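Local coordinates for protein chitinase (Paenibacillus sp. FPU-7, PDB 5GZT) that probably hydrolyses internal beta-1,4 linkages between N-acetylglucosamine units in chitin and chitodextrins, using glycoside hydrolase family 18 modules, at residues T252-V257 with T270-V275; G314-I319 with N390-F395; N428-L433 with T470-Y475; L435-L440 with N448-L453. All blocks are in the same frame, centred on the assembly; numbering follows the deposited sequence.

Interaction 1 of 4, residues T252-V257 with T270-V275; sequences TWLYSV and TGKAFV. With FMT (formic acid), chain G.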
loop_
_atom_site.group_PDB
_atom_site.type_symbol
_atom_site.label_atom_id
_atom_site.label_comp_id
_atom_site.label_asym_id
_atom_site.label_seq_id
_atom_site.Cartn_x
_atom_site.Cartn_y
_atom_site.Cartn_z
ATOM N N THR B 252 0.016 -10.627 3.167
ATOM C CA THR B 252 0.269 -12.071 3.058
ATOM C C THR B 252 -0.243 -12.845 4.305
ATOM O O THR B 252 0.141 -12.522 5.418
ATOM C CB THR B 252 1.724 -12.383 2.839
ATOM O OG1 THR B 252 2.160 -11.777 1.629
ATOM C CG2 THR B 252 1.899 -13.904 2.696
ATOM N N TRP B 253 -1.179 -13.778 4.090
ATOM C CA TRP B 253 -1.689 -14.690 5.156
ATOM C C TRP B 253 -1.027 -16.051 5.030
ATOM O O TRP B 253 -0.775 -16.530 3.945
ATOM C CB TRP B 253 -3.209 -14.856 5.114
ATOM C CG TRP B 253 -3.878 -13.637 5.584
ATOM C CD1 TRP B 253 -3.855 -12.433 4.954
ATOM C CD2 TRP B 253 -4.644 -13.451 6.786
ATOM N NE1 TRP B 253 -4.581 -11.518 5.670
ATOM C CE2 TRP B 253 -5.075 -12.107 6.797
ATOM C CE3 TRP B 253 -5.082 -14.300 7.803
ATOM C CZ2 TRP B 253 -5.864 -11.568 7.823
ATOM C CZ3 TRP B 253 -5.861 -13.761 8.848
ATOM C CH2 TRP B 253 -6.240 -12.410 8.846
ATOM N N LEU B 254 -0.714 -16.647 6.171
ATOM C CA LEU B 254 -0.199 -18.026 6.212
ATOM C C LEU B 254 -1.334 -18.914 6.705
ATOM O O LEU B 254 -2.061 -18.559 7.644
ATOM C CB LEU B 254 1.040 -18.100 7.104
ATOM C CG LEU B 254 2.222 -17.181 6.711
ATOM C CD1 LEU B 254 3.302 -17.212 7.787
ATOM C CD2 LEU B 254 2.826 -17.570 5.370
ATOM N N TYR B 255 -1.541 -20.036 6.035
ATOM C CA TYR B 255 -2.565 -20.977 6.501
ATOM C C TYR B 255 -2.040 -22.428 6.632
ATOM O O TYR B 255 -1.117 -22.834 5.922
ATOM C CB TYR B 255 -3.820 -20.918 5.615
ATOM C CG TYR B 255 -3.615 -21.450 4.221
ATOM C CD1 TYR B 255 -3.008 -20.674 3.247
ATOM C CD2 TYR B 255 -4.010 -22.732 3.876
ATOM C CE1 TYR B 255 -2.795 -21.159 1.964
ATOM C CE2 TYR B 255 -3.807 -23.225 2.592
ATOM C CZ TYR B 255 -3.204 -22.441 1.638
ATOM O OH TYR B 255 -2.982 -22.925 0.367
ATOM N N SER B 256 -2.635 -23.171 7.567
ATOM C CA SER B 256 -2.497 -24.642 7.648
ATOM C C SER B 256 -3.885 -25.284 7.614
ATOM O O SER B 256 -4.854 -24.777 8.235
ATOM C CB SER B 256 -1.825 -25.070 8.939
ATOM O OG SER B 256 -2.694 -24.770 10.023
ATOM N N VAL B 257 -3.947 -26.401 6.897
ATOM C CA VAL B 257 -5.133 -27.233 6.829
ATOM C C VAL B 257 -4.767 -28.718 7.122
ATOM O O VAL B 257 -3.664 -29.190 6.794
ATOM C CB VAL B 257 -5.870 -27.023 5.463
ATOM C CG1 VAL B 257 -5.024 -27.479 4.277
ATOM C CG2 VAL B 257 -7.252 -27.673 5.452
ATOM N N THR B 270 0.425 -26.745 4.501
ATOM C CA THR B 270 0.540 -25.285 4.688
ATOM C C THR B 270 0.758 -24.514 3.378
ATOM O O THR B 270 1.179 -25.078 2.343
ATOM C CB THR B 270 1.678 -24.922 5.678
ATOM O OG1 THR B 270 2.864 -25.678 5.371
ATOM C CG2 THR B 270 1.251 -25.169 7.094
ATOM N N GLY B 271 0.457 -23.212 3.453
ATOM C CA GLY B 271 0.779 -22.260 2.381
ATOM C C GLY B 271 0.540 -20.803 2.739
ATOM O O GLY B 271 0.212 -20.445 3.908
ATOM N N LYS B 272 0.698 -19.973 1.702
ATOM C CA LYS B 272 0.485 -18.502 1.760
ATOM C C LYS B 272 -0.681 -18.136 0.876
ATOM O O LYS B 272 -0.747 -18.625 -0.244
ATOM C CB LYS B 272 1.657 -17.752 1.153
ATOM C CG LYS B 272 2.940 -17.742 1.919
ATOM C CD LYS B 272 4.071 -17.425 0.940
ATOM C CE LYS B 272 5.420 -17.438 1.645
ATOM N NZ LYS B 272 6.514 -16.856 0.821
ATOM N N ALA B 273 -1.568 -17.277 1.370
ATOM C CA ALA B 273 -2.587 -16.605 0.555
ATOM C C ALA B 273 -2.398 -15.096 0.623
ATOM O O ALA B 273 -1.805 -14.577 1.572
ATOM C CB ALA B 273 -3.974 -16.907 1.062
ATOM N N PHE B 274 -2.976 -14.402 -0.338
ATOM C CA PHE B 274 -2.778 -12.944 -0.443
ATOM C C PHE B 274 -4.121 -12.260 -0.434
ATOM O O PHE B 274 -4.982 -12.579 -1.249
ATOM C CB PHE B 274 -2.038 -12.677 -1.714
ATOM C CG PHE B 274 -0.725 -13.390 -1.798
ATOM C CD1 PHE B 274 0.361 -12.931 -1.085
ATOM C CD2 PHE B 274 -0.587 -14.560 -2.537
ATOM C CE1 PHE B 274 1.585 -13.572 -1.137
ATOM C CE2 PHE B 274 0.646 -15.239 -2.572
ATOM C CZ PHE B 274 1.733 -14.730 -1.867
ATOM N N VAL B 275 -4.306 -11.360 0.522
ATOM C CA VAL B 275 -5.559 -10.621 0.692
ATOM C C VAL B 275 -5.385 -9.263 -0.043
ATOM O O VAL B 275 -4.368 -8.577 0.146
ATOM C CB VAL B 275 -5.901 -10.506 2.191
ATOM C CG1 VAL B 275 -7.055 -9.574 2.455
ATOM C CG2 VAL B 275 -6.263 -11.902 2.727
HETATM C C FMT G . 5.140 -16.637 -2.136
HETATM O O1 FMT G . 6.354 -16.907 -2.195
HETATM O O2 FMT G . 4.212 -17.135 -2.982
#

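Interaction 2 of 4, residues G314-I319 with N390-F395; sequences GKVVTI and NSALDF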
loop_
_atom_site.group_PDB
_atom_site.type_symbol
_atom_site.label_atom_id
_atom_site.label_comp_id
_atom_site.label_asym_id
_atom_site.label_seq_id
_atom_site.Cartn_x
_atom_site.Cartn_y
_atom_site.Cartn_z
ATOM N N GLY B 314 29.439 -4.421 -2.423
ATOM C CA GLY B 314 28.575 -5.594 -2.497
ATOM C C GLY B 314 27.712 -5.840 -1.315
ATOM O O GLY B 314 27.136 -6.923 -1.202
ATOM N N LYS B 315 27.604 -4.840 -0.448
ATOM C CA LYS B 315 26.735 -4.863 0.709
ATOM C C LYS B 315 25.736 -3.667 0.727
ATOM O O LYS B 315 25.921 -2.619 0.114
ATOM C CB LYS B 315 27.561 -4.810 1.981
ATOM C CG LYS B 315 28.584 -5.934 2.120
ATOM C CD LYS B 315 29.838 -5.403 2.801
ATOM C CE LYS B 315 30.855 -6.494 3.085
ATOM N NZ LYS B 315 31.399 -6.262 4.442
ATOM N N VAL B 316 24.726 -3.853 1.543
ATOM C CA VAL B 316 23.635 -2.943 1.686
ATOM C C VAL B 316 23.899 -1.909 2.781
ATOM O O VAL B 316 23.982 -2.267 3.956
ATOM C CB VAL B 316 22.317 -3.690 2.022
ATOM C CG1 VAL B 316 21.153 -2.690 2.185
ATOM C CG2 VAL B 316 22.001 -4.745 0.957
ATOM N N VAL B 317 23.856 -0.633 2.378
ATOM C CA VAL B 317 24.192 0.529 3.210
ATOM C C VAL B 317 23.141 1.618 3.117
ATOM O O VAL B 317 22.379 1.656 2.158
ATOM C CB VAL B 317 25.501 1.151 2.730
ATOM C CG1 VAL B 317 26.704 0.208 3.018
ATOM C CG2 VAL B 317 25.454 1.505 1.245
ATOM N N THR B 318 23.096 2.509 4.076
ATOM C CA THR B 318 22.233 3.658 3.936
ATOM C C THR B 318 22.676 4.521 2.715
ATOM O O THR B 318 23.823 4.418 2.216
ATOM C CB THR B 318 22.192 4.501 5.215
ATOM O OG1 THR B 318 23.507 4.880 5.557
ATOM C CG2 THR B 318 21.592 3.791 6.336
ATOM N N ILE B 319 21.748 5.325 2.163
ATOM C CA ILE B 319 22.038 6.108 0.933
ATOM C C ILE B 319 23.174 7.140 1.133
ATOM O O ILE B 319 23.942 7.441 0.216
ATOM C CB ILE B 319 20.756 6.779 0.377
ATOM C CG1 ILE B 319 20.910 7.178 -1.066
ATOM C CG2 ILE B 319 20.297 7.925 1.260
ATOM C CD1 ILE B 319 19.574 7.668 -1.704
ATOM N N ASN B 390 23.104 -11.563 2.963
ATOM C CA ASN B 390 23.373 -11.479 4.408
ATOM C C ASN B 390 23.333 -10.024 4.838
ATOM O O ASN B 390 22.670 -9.661 5.830
ATOM C CB ASN B 390 24.731 -12.157 4.758
ATOM C CG ASN B 390 24.651 -13.688 4.737
ATOM O OD1 ASN B 390 23.694 -14.286 5.231
ATOM N ND2 ASN B 390 25.674 -14.327 4.173
ATOM N N SER B 391 24.000 -9.176 4.065
ATOM C CA SER B 391 23.909 -7.712 4.275
ATOM C C SER B 391 22.467 -7.150 4.311
ATOM O O SER B 391 22.068 -6.343 5.225
ATOM C CB SER B 391 24.707 -6.970 3.214
ATOM O OG SER B 391 24.907 -5.676 3.735
ATOM N N ALA B 392 21.662 -7.624 3.365
ATOM C CA ALA B 392 20.245 -7.168 3.299
ATOM C C ALA B 392 19.508 -7.526 4.510
ATOM O O ALA B 392 18.789 -6.677 5.104
ATOM C CB ALA B 392 19.563 -7.719 2.094
ATOM N N LEU B 393 19.711 -8.777 4.965
ATOM C CA LEU B 393 19.067 -9.192 6.208
ATOM C C LEU B 393 19.548 -8.391 7.412
ATOM O O LEU B 393 18.759 -8.000 8.309
ATOM C CB LEU B 393 19.129 -10.733 6.429
ATOM C CG LEU B 393 17.932 -11.505 5.810
ATOM C CD1 LEU B 393 18.088 -11.686 4.290
ATOM C CD2 LEU B 393 17.692 -12.843 6.508
ATOM N N ASP B 394 20.834 -8.076 7.448
ATOM C CA ASP B 394 21.356 -7.191 8.538
ATOM C C ASP B 394 20.639 -5.841 8.613
ATOM O O ASP B 394 20.265 -5.363 9.742
ATOM C CB ASP B 394 22.872 -6.948 8.371
ATOM C CG ASP B 394 23.712 -8.219 8.660
ATOM O OD1 ASP B 394 23.267 -9.015 9.511
ATOM O OD2 ASP B 394 24.752 -8.445 7.992
ATOM N N PHE B 395 20.473 -5.239 7.416
ATOM C CA PHE B 395 19.773 -3.939 7.316
ATOM C C PHE B 395 18.392 -4.058 7.883
ATOM O O PHE B 395 18.019 -3.285 8.846
ATOM C CB PHE B 395 19.742 -3.459 5.876
ATOM C CG PHE B 395 19.461 -1.987 5.745
ATOM C CD1 PHE B 395 18.169 -1.490 5.955
ATOM C CD2 PHE B 395 20.485 -1.097 5.434
ATOM C CE1 PHE B 395 17.913 -0.125 5.853
ATOM C CE2 PHE B 395 20.210 0.251 5.289
ATOM C CZ PHE B 395 18.938 0.734 5.541
HETATM O O HOH W 1 23.508 -3.818 5.863
#

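Interaction 3 of 4, residues N428-L433 with T470-Y475; sequences NFTALL and TKITPY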
loop_
_atom_site.group_PDB
_atom_site.type_symbol
_atom_site.label_atom_id
_atom_site.label_comp_id
_atom_site.label_asym_id
_atom_site.label_seq_id
_atom_site.Cartn_x
_atom_site.Cartn_y
_atom_site.Cartn_z
ATOM N N ASN B 428 20.857 -14.464 -12.835
ATOM C CA ASN B 428 21.427 -14.045 -11.556
ATOM C C ASN B 428 20.391 -13.431 -10.640
ATOM O O ASN B 428 20.394 -13.677 -9.386
ATOM C CB ASN B 428 22.646 -13.100 -11.795
ATOM C CG ASN B 428 23.906 -13.864 -12.340
ATOM O OD1 ASN B 428 23.896 -15.091 -12.408
ATOM N ND2 ASN B 428 24.957 -13.144 -12.738
ATOM N N PHE B 429 19.485 -12.628 -11.243
ATOM C CA PHE B 429 18.388 -11.991 -10.458
ATOM C C PHE B 429 17.554 -13.125 -9.835
ATOM O O PHE B 429 17.181 -13.130 -8.620
ATOM C CB PHE B 429 17.587 -11.054 -11.435
ATOM C CG PHE B 429 16.491 -10.209 -10.787
ATOM C CD1 PHE B 429 16.681 -9.568 -9.547
ATOM C CD2 PHE B 429 15.284 -9.992 -11.467
ATOM C CE1 PHE B 429 15.680 -8.758 -8.996
ATOM C CE2 PHE B 429 14.304 -9.187 -10.917
ATOM C CZ PHE B 429 14.493 -8.599 -9.675
ATOM N N THR B 430 17.286 -14.147 -10.625
ATOM C CA THR B 430 16.495 -15.296 -10.095
ATOM C C THR B 430 17.134 -15.953 -8.868
ATOM O O THR B 430 16.496 -16.197 -7.800
ATOM C CB THR B 430 16.284 -16.341 -11.223
ATOM O OG1 THR B 430 15.536 -15.736 -12.289
ATOM C CG2 THR B 430 15.546 -17.578 -10.681
ATOM N N ALA B 431 18.429 -16.204 -9.013
ATOM C CA ALA B 431 19.229 -16.834 -7.922
ATOM C C ALA B 431 19.291 -15.944 -6.683
ATOM O O ALA B 431 19.082 -16.394 -5.547
ATOM C CB ALA B 431 20.632 -17.120 -8.451
ATOM N N LEU B 432 19.522 -14.645 -6.910
ATOM C CA LEU B 432 19.547 -13.710 -5.786
ATOM C C LEU B 432 18.244 -13.719 -5.016
ATOM O O LEU B 432 18.208 -13.742 -3.775
ATOM C CB LEU B 432 19.935 -12.290 -6.289
ATOM C CG LEU B 432 19.824 -11.110 -5.346
ATOM C CD1 LEU B 432 20.530 -11.317 -4.003
ATOM C CD2 LEU B 432 20.398 -9.911 -6.099
ATOM N N LEU B 433 17.143 -13.704 -5.764
ATOM C CA LEU B 433 15.813 -13.707 -5.125
ATOM C C LEU B 433 15.568 -15.000 -4.366
ATOM O O LEU B 433 15.030 -15.011 -3.241
ATOM C CB LEU B 433 14.724 -13.451 -6.186
ATOM C CG LEU B 433 14.679 -12.000 -6.710
ATOM C CD1 LEU B 433 13.754 -11.924 -7.905
ATOM C CD2 LEU B 433 14.257 -11.016 -5.643
ATOM N N THR B 470 8.148 -16.189 -14.544
ATOM C CA THR B 470 7.556 -17.427 -14.052
ATOM C C THR B 470 8.502 -17.997 -13.012
ATOM O O THR B 470 8.058 -18.465 -11.950
ATOM C CB THR B 470 7.305 -18.413 -15.231
ATOM O OG1 THR B 470 6.159 -17.964 -15.994
ATOM C CG2 THR B 470 7.045 -19.837 -14.702
ATOM N N LYS B 471 9.820 -17.892 -13.273
ATOM C CA LYS B 471 10.804 -18.332 -12.272
ATOM C C LYS B 471 10.883 -17.532 -10.995
ATOM O O LYS B 471 10.946 -18.128 -9.932
ATOM C CB LYS B 471 12.176 -18.507 -12.887
ATOM C CG LYS B 471 12.172 -19.605 -13.943
ATOM C CD LYS B 471 13.574 -19.992 -14.387
ATOM C CE LYS B 471 13.618 -20.228 -15.891
ATOM N NZ LYS B 471 14.870 -20.956 -16.209
ATOM N N ILE B 472 10.850 -16.195 -11.053
ATOM C CA ILE B 472 11.021 -15.412 -9.798
ATOM C C ILE B 472 9.763 -15.297 -9.003
ATOM O O ILE B 472 9.793 -15.090 -7.796
ATOM C CB ILE B 472 11.575 -13.993 -10.067
ATOM C CG1 ILE B 472 10.596 -13.097 -10.844
ATOM C CG2 ILE B 472 12.899 -14.074 -10.791
ATOM C CD1 ILE B 472 11.249 -11.899 -11.530
ATOM N N THR B 473 8.622 -15.440 -9.648
ATOM C CA THR B 473 7.356 -15.141 -8.961
ATOM C C THR B 473 7.110 -15.972 -7.744
ATOM O O THR B 473 6.575 -15.459 -6.742
ATOM C CB THR B 473 6.148 -15.192 -9.959
ATOM O OG1 THR B 473 6.265 -14.112 -10.894
ATOM C CG2 THR B 473 4.880 -14.990 -9.288
ATOM N N PRO B 474 7.494 -17.286 -7.770
ATOM C CA PRO B 474 7.325 -18.033 -6.516
ATOM C C PRO B 474 8.117 -17.522 -5.331
ATOM O O PRO B 474 7.698 -17.684 -4.190
ATOM C CB PRO B 474 7.762 -19.453 -6.895
ATOM C CG PRO B 474 7.403 -19.568 -8.315
ATOM C CD PRO B 474 7.706 -18.188 -8.905
ATOM N N TYR B 475 9.217 -16.834 -5.557
ATOM C CA TYR B 475 9.909 -16.233 -4.418
ATOM C C TYR B 475 9.326 -14.921 -3.850
ATOM O O TYR B 475 9.714 -14.517 -2.739
ATOM C CB TYR B 475 11.344 -16.011 -4.814
ATOM C CG TYR B 475 11.986 -17.223 -5.397
ATOM C CD1 TYR B 475 11.955 -18.460 -4.731
ATOM C CD2 TYR B 475 12.649 -17.152 -6.643
ATOM C CE1 TYR B 475 12.562 -19.586 -5.312
ATOM C CE2 TYR B 475 13.250 -18.262 -7.226
ATOM C CZ TYR B 475 13.214 -19.473 -6.564
ATOM O OH TYR B 475 13.851 -20.537 -7.186
#

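Interaction 4 of 4, residues L435-L440 with N448-L453; sequences LLREKL and NKYYEL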
loop_
_atom_site.group_PDB
_atom_site.type_symbol
_atom_site.label_atom_id
_atom_site.label_comp_id
_atom_site.label_asym_id
_atom_site.label_seq_id
_atom_site.Cartn_x
_atom_site.Cartn_y
_atom_site.Cartn_z
ATOM N N LEU B 435 17.826 -16.978 -3.043
ATOM C CA LEU B 435 18.620 -16.919 -1.844
ATOM C C LEU B 435 17.951 -16.141 -0.741
ATOM O O LEU B 435 17.847 -16.609 0.396
ATOM C CB LEU B 435 19.999 -16.360 -2.144
ATOM C CG LEU B 435 21.002 -16.337 -0.977
ATOM C CD1 LEU B 435 21.159 -17.695 -0.269
ATOM C CD2 LEU B 435 22.325 -15.846 -1.541
ATOM N N LEU B 436 17.436 -14.960 -1.071
ATOM C CA LEU B 436 16.894 -14.061 -0.040
ATOM C C LEU B 436 15.680 -14.670 0.592
ATOM O O LEU B 436 15.388 -14.520 1.824
ATOM C CB LEU B 436 16.501 -12.694 -0.694
ATOM C CG LEU B 436 17.652 -11.761 -1.053
ATOM C CD1 LEU B 436 17.217 -10.797 -2.145
ATOM C CD2 LEU B 436 18.098 -11.044 0.195
ATOM N N ARG B 437 14.878 -15.251 -0.285
ATOM C CA ARG B 437 13.684 -15.959 0.213
ATOM C C ARG B 437 14.152 -17.098 1.204
ATOM O O ARG B 437 13.645 -17.225 2.342
ATOM C CB ARG B 437 12.913 -16.551 -0.966
ATOM C CG ARG B 437 11.442 -16.880 -0.750
ATOM C CD ARG B 437 10.931 -16.746 0.656
ATOM N NE ARG B 437 10.128 -15.589 0.874
ATOM C CZ ARG B 437 9.904 -14.983 2.043
ATOM N NH1 ARG B 437 10.489 -15.325 3.176
ATOM N NH2 ARG B 437 9.103 -13.925 2.044
ATOM N N GLU B 438 15.143 -17.876 0.771
ATOM C CA GLU B 438 15.720 -18.951 1.664
ATOM C C GLU B 438 16.128 -18.371 3.011
ATOM O O GLU B 438 15.609 -18.805 4.090
ATOM C CB GLU B 438 16.880 -19.622 0.974
ATOM C CG GLU B 438 16.365 -20.478 -0.160
ATOM C CD GLU B 438 17.426 -20.948 -1.137
ATOM O OE1 GLU B 438 18.610 -20.556 -1.046
ATOM O OE2 GLU B 438 17.029 -21.708 -2.039
ATOM N N LYS B 439 16.956 -17.322 2.970
ATOM C CA LYS B 439 17.466 -16.777 4.209
ATOM C C LYS B 439 16.378 -16.212 5.106
ATOM O O LYS B 439 16.499 -16.230 6.367
ATOM C CB LYS B 439 18.523 -15.732 3.921
ATOM C CG LYS B 439 19.709 -16.262 3.120
ATOM C CD LYS B 439 20.921 -15.411 3.405
ATOM C CE LYS B 439 22.145 -15.911 2.666
ATOM N NZ LYS B 439 22.842 -16.967 3.451
ATOM N N LEU B 440 15.313 -15.670 4.488
ATOM C CA LEU B 440 14.284 -14.990 5.272
ATOM C C LEU B 440 13.466 -16.073 5.919
ATOM O O LEU B 440 13.121 -15.966 7.083
ATOM C CB LEU B 440 13.402 -14.013 4.446
ATOM C CG LEU B 440 14.065 -12.688 3.986
ATOM C CD1 LEU B 440 13.301 -12.045 2.825
ATOM C CD2 LEU B 440 14.138 -11.746 5.156
ATOM N N ASN B 448 9.650 -16.752 14.354
ATOM C CA ASN B 448 8.182 -16.927 14.174
ATOM C C ASN B 448 7.439 -15.652 13.725
ATOM O O ASN B 448 6.305 -15.364 14.146
ATOM C CB ASN B 448 7.580 -17.511 15.436
ATOM C CG ASN B 448 8.279 -18.800 15.830
ATOM O OD1 ASN B 448 8.380 -19.739 15.024
ATOM N ND2 ASN B 448 8.824 -18.828 17.046
ATOM N N LYS B 449 8.126 -14.901 12.865
ATOM C CA LYS B 449 7.631 -13.635 12.323
ATOM C C LYS B 449 7.899 -13.722 10.831
ATOM O O LYS B 449 9.039 -13.937 10.416
ATOM C CB LYS B 449 8.364 -12.472 12.994
ATOM C CG LYS B 449 7.480 -11.290 13.328
ATOM C CD LYS B 449 8.313 -10.028 13.590
ATOM C CE LYS B 449 8.942 -9.410 12.323
ATOM N NZ LYS B 449 8.176 -8.301 11.668
ATOM N N TYR B 450 6.838 -13.663 10.035
ATOM C CA TYR B 450 6.931 -13.761 8.552
ATOM C C TYR B 450 7.462 -12.464 7.884
ATOM O O TYR B 450 7.090 -11.367 8.293
ATOM C CB TYR B 450 5.561 -14.119 7.962
ATOM C CG TYR B 450 5.649 -14.219 6.461
ATOM C CD1 TYR B 450 6.290 -15.314 5.850
ATOM C CD2 TYR B 450 5.147 -13.192 5.650
ATOM C CE1 TYR B 450 6.404 -15.429 4.464
ATOM C CE2 TYR B 450 5.253 -13.286 4.264
ATOM C CZ TYR B 450 5.873 -14.373 3.652
ATOM O OH TYR B 450 6.017 -14.386 2.238
ATOM N N TYR B 451 8.358 -12.613 6.922
ATOM C CA TYR B 451 9.048 -11.500 6.208
ATOM C C TYR B 451 8.646 -11.522 4.730
ATOM O O TYR B 451 8.672 -12.584 4.089
ATOM C CB TYR B 451 10.606 -11.586 6.290
ATOM C CG TYR B 451 11.104 -11.701 7.733
ATOM C CD1 TYR B 451 10.745 -10.738 8.670
ATOM C CD2 TYR B 451 11.871 -12.820 8.173
ATOM C CE1 TYR B 451 11.142 -10.848 10.001
ATOM C CE2 TYR B 451 12.272 -12.958 9.532
ATOM C CZ TYR B 451 11.899 -11.975 10.438
ATOM O OH TYR B 451 12.255 -11.994 11.762
ATOM N N GLU B 452 8.346 -10.337 4.190
ATOM C CA GLU B 452 7.989 -10.161 2.781
ATOM C C GLU B 452 9.218 -10.009 1.904
ATOM O O GLU B 452 10.213 -9.456 2.311
ATOM C CB GLU B 452 7.097 -8.919 2.600
ATOM C CG GLU B 452 5.680 -9.004 3.120
ATOM C CD GLU B 452 4.763 -7.865 2.563
ATOM O OE1 GLU B 452 5.309 -6.822 2.146
ATOM O OE2 GLU B 452 3.497 -7.993 2.554
ATOM N N LEU B 453 9.142 -10.510 0.695
ATOM C CA LEU B 453 10.121 -10.226 -0.327
ATOM C C LEU B 453 9.379 -9.761 -1.577
ATOM O O LEU B 453 8.418 -10.414 -2.031
ATOM C CB LEU B 453 10.929 -11.449 -0.685
ATOM C CG LEU B 453 12.037 -11.206 -1.681
ATOM C CD1 LEU B 453 13.156 -10.329 -1.106
ATOM C CD2 LEU B 453 12.595 -12.521 -2.136
HETATM O O HOH W 2 9.463 -15.169 6.489
#

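Interaction 1 of 4, residues T252-V257 with T270-V275
This is an antiparallel beta pairing within the hairpin of strands 251-261 and 264-284, the second of which runs on into the first family 18 barrel. Four backbone hydrogen bonds join W253 with A273 and Y255 with G271. W253 N reaches A273 O at 2.7 Å, and Y255 N reaches G271 O at 2.8 Å. CA-H...O contacts, such as K272 CA to W253 O (3.2 Å), supplement the regular bonds. On one face, the Y255 ring folds back over G271, its CG between the backbone N and the carbonyl carbon (chi1 69°). G271 CA makes an off-centre CH-pi contact, 4.2 Å from the Y255 ring centroid. W253 CD1 lies 3.3 Å from V275 CG2, which approaches the indole obliquely, while W253 NE1 bonds A249 O. On the other face, L254 CD2 presses on K272 CG at 3.5 Å, and T252 OG1 meets the F274 ring edge. K272 NZ weakly bonds O1 of a formic acid (3.0 Å). The backbone bonds set the register. W253, Y255 and A273 pack as an apolar face against strand 197-203, while the polar ends of T252 and K272 take their partners from D477 and Y450 of the barrel.

Interaction 2 of 4, residues G314-I319 with N390-F395
S391, V316 and F395 carry this contact between strand 315-318 and helix 382-398 of the first family 18 module, a TIM-barrel fold. V316 points at the helix and splits its two methyls. CG1 lies anti to the backbone N (chi1 180°) and meets F395 CD2 at 3.7 Å, the two side chains crossing at about a right angle. CG2 turns to A392 instead, 4.0 Å from A392 CB. F395 reaches past V316 along the strand. Its ring edge meets the backbone, with CE2 3.9 Å from T318 N, and T318 CG2 packs beside the same CE2. L348 of helix 344-352 and the ring of Y399 also meet F395. S391 supplies the polar grip. Its hydroxyl swings out anti to the backbone N (chi1 -162°) and accepts a hydrogen bond from V316 N, with OG 2.9 Å from that nitrogen and an N-H...O angle of 154°. K315 CB rests on the same oxygen at 3.3 Å. A water donates to S391 O at 3.0 Å; its bond to V316 O is unusually short and its length doubtful. The serine thus satisfies V316 N directly, the water apparently V316 O, while V316 and F395 fill the apolar side.

Interaction 3 of 4, residues N428-L433 with T470-Y475
I472 packs between F429, T430 and L433, joining helix 425-447 to the short helix 469-472 on the outside of the first family 18 TIM barrel. Its side chain can be followed outward. CB lies 3.7 Å from L433 CD1. The CG2 branch, anti to the carbonyl carbon, enters the groove between T430 and L433, lying 3.5 Å from T430 OG1 and 3.7 Å from L433 CD1. I472 CG1 takes the other direction (I472 chi1 66°), between the backbone N and the carbonyl carbon, and leads the chain toward F429. At the tip, CD1 stops 4.1 Å from F429 CE2. L433 CD1 lies over the centre of one face of the F429 ring, 3.8 Å above its plane. The same methyl touches both the ring and I472, from different sides. I455 of strand 452-457 also touches F429 and L433. The T430 hydroxyl has its polar partner in E468, and its contact with I472 is by packing. T430 CG2 turns to K471 CB. Y475 closes the far end, its CD2 4.3 Å from L433 CB, which approaches the ring obliquely. The Y475 ring also nears the backbone of the long helix, its CE2 lying 3.9 Å from T430 O.

Interaction 4 of 4, residues L435-L440 with N448-L453
L436, L440 and L453 form the apolar centre of this contact, where helix 425-447 turns back into strand 452-457. This is a helix-to-strand connection of the first family 18 (beta/alpha)8 (TIM) barrel. L453 extends with CG anti to the backbone N (chi1 -176°), and its CD1 meets L436 CB at 4.1 Å. L440 CD1 flanks L453 CB. I404 of strand 403-407 packs on both L436 and L453. The other L440 branch, CD2, turns to Y451 and lies 3.7 Å from Y451 CB. The Y451 ring then carries its edge to the helix backbone: L440 O sits in the ring plane, 3.6 Å from Y451 CD2. K449 O lies over the centre of one face of this ring, and the Y451 hydroxyl bonds T447. Farther out comes R437. Its chain bends at chi2 and chi3, bringing the guanidinium over to the strand side. L440 CD1 lies against one face of the group, toward its rim. R437 NH1 forms a salt bridge with D441. R437 NH2 lies 3.1 Å from Y450 OH, at an angle too poor for a hydrogen bond, and the near-parallel planes (17°) form no stack. The Y450 hydroxyl bonds D477. A water accepts from Y451 N at 2.8 Å and, weakly, from R437 NH1. At the guanidinium edge, R437 NH2 gives a nearly straight hydrogen bond (173°) to Y451 O, modelled at 2.5 Å, a length too short to be taken literally.

Overall arrangement
Interactions 2, 3 and 4 lie within the first family 18 module, and interaction 1 leads into it. Helix 425-447 serves both interactions 3 and 4, whose centres are 13 Å apart; interaction 4 is nested in the chain loop closed by interaction 3. They meet where Y475 O lies 3.6 Å from L453 CD2. Interaction 4 also touches interaction 2, through L393 and A392 against L440 and L436, at 15 Å between centres. Toward the hairpin of interaction 1, T252 CG2 is 3.8 Å from Y450 CE2. Interactions 1 and 2 do not touch and stand 29 Å apart at their centres. A formic acid, probably from crystallisation, is bonded by K526 and weakly by K272, with the side chains of Y450 and Y475 about 5 and 6 Å away.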